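Local structure of aminoglycoside phosphotransferase (Mycobacterium smegmatis, 6EF6) at residues 32-37 with 66-71; 83-88 with 125-130. The protein phosphorylates (S)-1-amino-2-propanol, as a kinase of the aminoacetone utilization microcompartment. All coordinates share one frame; numbering follows the deposited sequence.

Contacts 1 and 2 lie on the five-stranded antiparallel sheet, with centres about 12 Å apart. Their strands, 64-70 and 124-130, are neighbours in it, and probable hydrogen bonds join them directly: Ile67 O to Phe129 N at 2.7 Å and Ser66 OG to His128 NE2 at 2.6 Å. In contact 1 the short helix 28-35, which carries most of segment 32-37, packs on one face of the sheet; in contact 2 the helix of 83-88 packs on the other. Benzoic acid also lies on the side of Ile67, Arg69 and Phe129, touching both contacts. A salt bridge from Arg69 to Glu84 ties the strand of contact 1 to the helix of contact 2.

Contact 1: residues 32-37 with 66-71; sequences QQALTH and SILRVH. With BEZ (benzoic acid), chain B.
Leu68 extends its CG anti to the backbone N (chi1 -168°), which carries the isobutyl group out from the strand toward the short helix, where Leu35, with chi1 -69°, swings its own end inward. A single methyl does the touching on the strand side: CD2 of Leu68 lies 4.2 Å from Ala34 CB and 4.3 Å from Leu35 CD2, meeting the helix at two consecutive residues. All three side chains are buried and apolar, so the join is a small van der Waals contact; Ala31, one turn earlier in the helix, and Val126 of the adjacent strand also touch Leu68.

Behind Ala34 and Leu35 the chain turns tightly. Gln33 O receives both Thr36 N and Thr36 OG1, the hydroxyl at 3.0 Å and nearly in line with the carbonyl.

On the reverse face of the strand, Ile67 and Arg69 turn to benzoic acid. Ile67 CD1 presses on the far end of the ligand ring, 3.5 Å from C4. Arg69 runs extended and then bends at chi3 (76°), placing CD 3.3 Å from carboxylate O2 while NH1 donates to O1 over 2.9 Å. That bond is noticeably bent, and O1 sits at the edge of the guanidinium, close to its plane. Glu84 forms a salt bridge to NH2 at a neighbouring side of the group; with two carboxylate partners, the guanidinium is probably restrained in its rotation.

A central-strand basic residue paired with a helix glutamate, beside a ligand lodged under the sheet, recalls the lysine–glutamate pair of the kinase-like N-lobe, here with arginine and consistent with the phosphotransferase family fold.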
loop_
_atom_site.group_PDB
_atom_site.type_symbol
_atom_site.label_atom_id
_atom_site.label_comp_id
_atom_site.label_asym_id
_atom_site.label_seq_id
_atom_site.Cartn_x
_atom_site.Cartn_y
_atom_site.Cartn_z
ATOM N N GLN A 32 -21.319 -12.888 2.464
ATOM C CA GLN A 32 -22.143 -14.080 2.634
ATOM C C GLN A 32 -22.520 -14.682 1.292
ATOM O O GLN A 32 -22.452 -15.902 1.110
ATOM C CB GLN A 32 -23.415 -13.722 3.405
ATOM C CG GLN A 32 -23.242 -13.697 4.892
ATOM C CD GLN A 32 -24.571 -13.493 5.598
ATOM O OE1 GLN A 32 -25.255 -14.453 5.950
ATOM N NE2 GLN A 32 -24.952 -12.239 5.789
ATOM N N GLN A 33 -22.949 -13.843 0.341
ATOM C CA GLN A 33 -23.217 -14.352 -1.002
ATOM C C GLN A 33 -22.016 -15.104 -1.534
ATOM O O GLN A 33 -22.161 -16.154 -2.175
ATOM C CB GLN A 33 -23.542 -13.211 -1.962
ATOM C CG GLN A 33 -24.852 -12.484 -1.692
ATOM C CD GLN A 33 -25.117 -11.405 -2.724
ATOM O OE1 GLN A 33 -25.165 -11.681 -3.925
ATOM N NE2 GLN A 33 -25.264 -10.167 -2.268
ATOM N N ALA A 34 -20.818 -14.554 -1.324
ATOM C CA ALA A 34 -19.622 -15.153 -1.897
ATOM C C ALA A 34 -19.333 -16.523 -1.306
ATOM O O ALA A 34 -18.742 -17.375 -1.983
ATOM C CB ALA A 34 -18.415 -14.224 -1.698
ATOM N N LEU A 35 -19.700 -16.747 -0.049
ATOM C CA LEU A 35 -19.434 -18.034 0.588
ATOM C C LEU A 35 -20.022 -19.191 -0.195
ATOM O O LEU A 35 -19.474 -20.297 -0.167
ATOM C CB LEU A 35 -19.947 -18.044 2.026
ATOM C CG LEU A 35 -19.167 -17.142 2.990
ATOM C CD1 LEU A 35 -19.784 -17.228 4.371
ATOM C CD2 LEU A 35 -17.689 -17.504 3.038
ATOM N N THR A 36 -21.138 -18.987 -0.884
ATOM C CA THR A 36 -21.719 -20.130 -1.573
ATOM C C THR A 36 -20.815 -20.630 -2.692
ATOM O O THR A 36 -21.027 -21.749 -3.181
ATOM C CB THR A 36 -23.112 -19.816 -2.123
ATOM O OG1 THR A 36 -22.995 -18.862 -3.176
ATOM C CG2 THR A 36 -23.983 -19.240 -1.049
ATOM N N HIS A 37 -19.836 -19.833 -3.118
ATOM C CA HIS A 37 -18.941 -20.227 -4.207
ATOM C C HIS A 37 -17.708 -20.981 -3.735
ATOM O O HIS A 37 -16.892 -21.387 -4.560
ATOM C CB HIS A 37 -18.545 -19.000 -5.025
ATOM C CG HIS A 37 -19.696 -18.414 -5.761
ATOM N ND1 HIS A 37 -20.582 -17.537 -5.169
ATOM C CD2 HIS A 37 -20.160 -18.631 -7.013
ATOM C CE1 HIS A 37 -21.526 -17.222 -6.037
ATOM N NE2 HIS A 37 -21.300 -17.879 -7.160
ATOM N N SER A 66 -9.994 -18.941 7.166
ATOM C CA SER A 66 -9.520 -18.361 5.913
ATOM C C SER A 66 -9.930 -16.893 5.866
ATOM O O SER A 66 -10.536 -16.378 6.802
ATOM C CB SER A 66 -9.993 -19.174 4.697
ATOM O OG SER A 66 -11.410 -19.285 4.652
ATOM N N ILE A 67 -9.525 -16.206 4.800
ATOM C CA ILE A 67 -9.708 -14.765 4.683
ATOM C C ILE A 67 -10.438 -14.423 3.392
ATOM O O ILE A 67 -10.025 -14.838 2.299
ATOM C CB ILE A 67 -8.366 -14.019 4.775
ATOM C CG1 ILE A 67 -7.813 -14.201 6.196
ATOM C CG2 ILE A 67 -8.572 -12.563 4.447
ATOM C CD1 ILE A 67 -6.379 -13.790 6.343
ATOM N N LEU A 68 -11.506 -13.644 3.502
ATOM C CA LEU A 68 -12.274 -13.239 2.331
ATOM C C LEU A 68 -12.138 -11.730 2.121
ATOM O O LEU A 68 -12.461 -10.946 3.024
ATOM C CB LEU A 68 -13.742 -13.635 2.521
ATOM C CG LEU A 68 -14.623 -13.548 1.299
ATOM C CD1 LEU A 68 -14.255 -14.596 0.283
ATOM C CD2 LEU A 68 -16.086 -13.748 1.741
ATOM N N ARG A 69 -11.661 -11.314 0.953
ATOM C CA ARG A 69 -11.500 -9.903 0.615
ATOM C C ARG A 69 -12.596 -9.458 -0.358
ATOM O O ARG A 69 -12.658 -9.952 -1.493
ATOM C CB ARG A 69 -10.127 -9.684 -0.026
ATOM C CG ARG A 69 -9.850 -8.257 -0.459
ATOM C CD ARG A 69 -8.426 -8.145 -1.008
ATOM N NE ARG A 69 -8.326 -8.694 -2.343
ATOM C CZ ARG A 69 -7.195 -8.702 -3.052
ATOM N NH1 ARG A 69 -6.045 -8.276 -2.515
ATOM N NH2 ARG A 69 -7.237 -9.117 -4.296
ATOM N N VAL A 70 -13.437 -8.515 0.060
ATOM C CA VAL A 70 -14.492 -7.962 -0.793
ATOM C C VAL A 70 -14.000 -6.622 -1.349
ATOM O O VAL A 70 -13.820 -5.656 -0.605
ATOM C CB VAL A 70 -15.810 -7.792 -0.026
ATOM C CG1 VAL A 70 -16.890 -7.144 -0.921
ATOM C CG2 VAL A 70 -16.327 -9.133 0.491
ATOM N N HIS A 71 -13.792 -6.538 -2.661
ATOM C CA HIS A 71 -13.209 -5.338 -3.251
ATOM C C HIS A 71 -14.209 -4.199 -3.257
ATOM O O HIS A 71 -15.395 -4.376 -3.561
ATOM C CB HIS A 71 -12.764 -5.630 -4.679
ATOM C CG HIS A 71 -11.522 -6.447 -4.754
ATOM N ND1 HIS A 71 -10.284 -5.877 -4.930
ATOM C CD2 HIS A 71 -11.314 -7.779 -4.659
ATOM C CE1 HIS A 71 -9.366 -6.831 -4.925
ATOM N NE2 HIS A 71 -9.967 -7.998 -4.786
HETATM C C BEZ B . -5.692 -8.445 1.332
HETATM O O1 BEZ B . -5.161 -8.505 0.223
HETATM O O2 BEZ B . -6.468 -7.483 1.599
HETATM C C1 BEZ B . -5.388 -9.516 2.323
HETATM C C2 BEZ B . -5.606 -9.305 3.672
HETATM C C3 BEZ B . -5.318 -10.318 4.579
HETATM C C4 BEZ B . -4.802 -11.527 4.131
HETATM C C5 BEZ B . -4.588 -11.735 2.772
HETATM C C6 BEZ B . -4.871 -10.724 1.878
#

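Contact 2: residues 83-88 with 125-130; sequences SELDWL and HVVHFE. With BEZ (benzoic acid), chain B.
The Phe129 ring is sandwiched between the ligand and its own strand: benzoic acid C6 stands 3.5 Å above one face and Val127 CG1 3.6 Å from the other, both displaced toward the rim. The planes of the two aromatic rings are inclined by roughly 30°, and the nearest carbons are Phe129 CD2 and benzoic acid C6, 3.6 Å apart. Leu85 and Leu88 approach the phenyl group obliquely.

This is the helix-on-sheet layer of a kinase-like N-lobe, with helix 78-94 probably in the place of helix C. The axes of segments 83-88 and 125-130 run nearly parallel, at 15°, and are 11.9 Å apart at their closest, a gap bridged by leucine, valine and phenylalanine side chains. Leu85 and Val127 reach toward each other tip to tip, with Leu85 CD1 4.1 Å from Val127 CG1. Leu88, three residues further along the helix, crosses the Phe129 side chain at about a right angle.

Phe129 thus has a double role, covering the aromatic part of the ligand while resting against the helix; Pro100, also part of the benzoic acid pocket, touches it as well. Its CG stands beside the backbone N (chi1 -63°), an orientation that swings the ring back alongside Val127. At the ring's helix-facing corner, Phe129 CE1 meets both leucines, lying 4.2 Å from Leu85 CD2 and 3.9 Å from Leu88 CD1.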
loop_
_atom_site.group_PDB
_atom_site.type_symbol
_atom_site.label_atom_id
_atom_site.label_comp_id
_atom_site.label_asym_id
_atom_site.label_seq_id
_atom_site.Cartn_x
_atom_site.Cartn_y
_atom_site.Cartn_z
ATOM N N SER A 83 -4.185 -9.811 -12.463
ATOM C CA SER A 83 -2.772 -9.479 -12.573
ATOM C C SER A 83 -2.084 -9.413 -11.210
ATOM O O SER A 83 -0.935 -9.852 -11.070
ATOM C CB SER A 83 -2.603 -8.188 -13.371
ATOM O OG SER A 83 -2.928 -8.419 -14.742
ATOM N N GLU A 84 -2.744 -8.839 -10.189
ATOM C CA GLU A 84 -2.196 -8.877 -8.834
ATOM C C GLU A 84 -1.957 -10.320 -8.441
ATOM O O GLU A 84 -0.900 -10.663 -7.909
ATOM C CB GLU A 84 -3.190 -8.243 -7.850
ATOM C CG GLU A 84 -2.779 -8.410 -6.363
ATOM C CD GLU A 84 -3.956 -8.343 -5.372
ATOM O OE1 GLU A 84 -5.101 -8.087 -5.798
ATOM O OE2 GLU A 84 -3.707 -8.550 -4.161
ATOM N N LEU A 85 -2.970 -11.168 -8.644
ATOM C CA LEU A 85 -2.876 -12.573 -8.245
ATOM C C LEU A 85 -1.773 -13.303 -9.012
ATOM O O LEU A 85 -1.128 -14.184 -8.453
ATOM C CB LEU A 85 -4.240 -13.279 -8.371
ATOM C CG LEU A 85 -5.402 -12.610 -7.580
ATOM C CD1 LEU A 85 -6.645 -13.461 -7.683
ATOM C CD2 LEU A 85 -5.065 -12.298 -6.132
ATOM N N ASP A 86 -1.518 -12.930 -10.265
ATOM C CA ASP A 86 -0.387 -13.516 -10.996
ATOM C C ASP A 86 0.947 -13.137 -10.359
ATOM O O ASP A 86 1.867 -13.963 -10.283
ATOM C CB ASP A 86 -0.410 -13.034 -12.442
ATOM C CG ASP A 86 -1.510 -13.708 -13.289
ATOM O OD1 ASP A 86 -2.012 -14.784 -12.872
ATOM O OD2 ASP A 86 -1.855 -13.127 -14.335
ATOM N N TRP A 87 1.089 -11.893 -9.851
ATOM C CA TRP A 87 2.316 -11.574 -9.143
ATOM C C TRP A 87 2.423 -12.382 -7.856
ATOM O O TRP A 87 3.510 -12.889 -7.519
ATOM C CB TRP A 87 2.420 -10.078 -8.860
ATOM C CG TRP A 87 3.785 -9.627 -8.430
ATOM C CD1 TRP A 87 4.959 -10.275 -8.624
ATOM C CD2 TRP A 87 4.136 -8.419 -7.718
ATOM N NE1 TRP A 87 6.003 -9.574 -8.086
ATOM C CE2 TRP A 87 5.532 -8.428 -7.500
ATOM C CE3 TRP A 87 3.398 -7.361 -7.220
ATOM C CZ2 TRP A 87 6.208 -7.402 -6.884
ATOM C CZ3 TRP A 87 4.062 -6.347 -6.566
ATOM C CH2 TRP A 87 5.459 -6.371 -6.378
ATOM N N LEU A 88 1.316 -12.506 -7.107
ATOM C CA LEU A 88 1.381 -13.304 -5.888
ATOM C C LEU A 88 1.822 -14.720 -6.192
ATOM O O LEU A 88 2.639 -15.289 -5.457
ATOM C CB LEU A 88 0.029 -13.343 -5.153
ATOM C CG LEU A 88 -0.574 -12.047 -4.684
ATOM C CD1 LEU A 88 -1.890 -12.305 -3.931
ATOM C CD2 LEU A 88 0.398 -11.263 -3.823
ATOM N N HIS A 125 -16.308 -7.700 -6.811
ATOM C CA HIS A 125 -15.323 -8.760 -6.933
ATOM C C HIS A 125 -14.813 -9.177 -5.557
ATOM O O HIS A 125 -14.668 -8.348 -4.642
ATOM C CB HIS A 125 -14.174 -8.301 -7.842
ATOM C CG HIS A 125 -14.651 -7.590 -9.072
ATOM N ND1 HIS A 125 -15.517 -8.168 -9.978
ATOM C CD2 HIS A 125 -14.415 -6.335 -9.525
ATOM C CE1 HIS A 125 -15.795 -7.299 -10.932
ATOM N NE2 HIS A 125 -15.126 -6.186 -10.689
ATOM N N VAL A 126 -14.558 -10.475 -5.416
ATOM C CA VAL A 126 -14.158 -11.087 -4.160
ATOM C C VAL A 126 -12.985 -12.022 -4.432
ATOM O O VAL A 126 -12.966 -12.717 -5.448
ATOM C CB VAL A 126 -15.368 -11.843 -3.559
ATOM C CG1 VAL A 126 -14.994 -12.460 -2.269
ATOM C CG2 VAL A 126 -16.552 -10.872 -3.376
ATOM N N VAL A 127 -11.999 -12.031 -3.539
ATOM C CA VAL A 127 -10.920 -13.020 -3.571
ATOM C C VAL A 127 -10.817 -13.673 -2.195
ATOM O O VAL A 127 -10.922 -12.998 -1.167
ATOM C CB VAL A 127 -9.561 -12.417 -4.022
ATOM C CG1 VAL A 127 -8.527 -13.510 -4.094
ATOM C CG2 VAL A 127 -9.697 -11.709 -5.333
ATOM N N HIS A 128 -10.648 -14.993 -2.173
ATOM C CA HIS A 128 -10.533 -15.794 -0.958
ATOM C C HIS A 128 -9.082 -16.221 -0.798
ATOM O O HIS A 128 -8.462 -16.670 -1.767
ATOM C CB HIS A 128 -11.447 -17.008 -1.086
ATOM C CG HIS A 128 -11.718 -17.743 0.191
ATOM N ND1 HIS A 128 -12.554 -18.839 0.222
ATOM C CD2 HIS A 128 -11.325 -17.539 1.470
ATOM C CE1 HIS A 128 -12.648 -19.293 1.456
ATOM N NE2 HIS A 128 -11.924 -18.517 2.239
ATOM N N PHE A 129 -8.522 -16.045 0.395
ATOM C CA PHE A 129 -7.141 -16.412 0.683
ATOM C C PHE A 129 -7.067 -17.399 1.844
ATOM O O PHE A 129 -7.939 -17.408 2.724
ATOM C CB PHE A 129 -6.327 -15.160 1.081
ATOM C CG PHE A 129 -6.222 -14.111 -0.009
ATOM C CD1 PHE A 129 -5.315 -14.260 -1.053
ATOM C CD2 PHE A 129 -7.011 -12.959 0.036
ATOM C CE1 PHE A 129 -5.200 -13.274 -2.042
ATOM C CE2 PHE A 129 -6.925 -11.983 -0.946
ATOM C CZ PHE A 129 -5.992 -12.122 -1.979
ATOM N N GLU A 130 -5.976 -18.178 1.891
ATOM C CA GLU A 130 -5.733 -19.035 3.040
ATOM C C GLU A 130 -5.435 -18.173 4.259
ATOM O O GLU A 130 -5.039 -17.003 4.147
ATOM C CB GLU A 130 -4.577 -20.002 2.776
ATOM C CG GLU A 130 -4.845 -20.960 1.617
ATOM C CD GLU A 130 -3.808 -22.060 1.470
ATOM O OE1 GLU A 130 -2.781 -22.033 2.179
ATOM O OE2 GLU A 130 -4.024 -22.953 0.623
HETATM C C BEZ B . -5.692 -8.445 1.332
HETATM O O1 BEZ B . -5.161 -8.505 0.223
HETATM O O2 BEZ B . -6.468 -7.483 1.599
HETATM C C1 BEZ B . -5.388 -9.516 2.323
HETATM C C2 BEZ B . -5.606 -9.305 3.672
HETATM C C3 BEZ B . -5.318 -10.318 4.579
HETATM C C4 BEZ B . -4.802 -11.527 4.131
HETATM C C5 BEZ B . -4.588 -11.735 2.772
HETATM C C6 BEZ B . -4.871 -10.724 1.878
#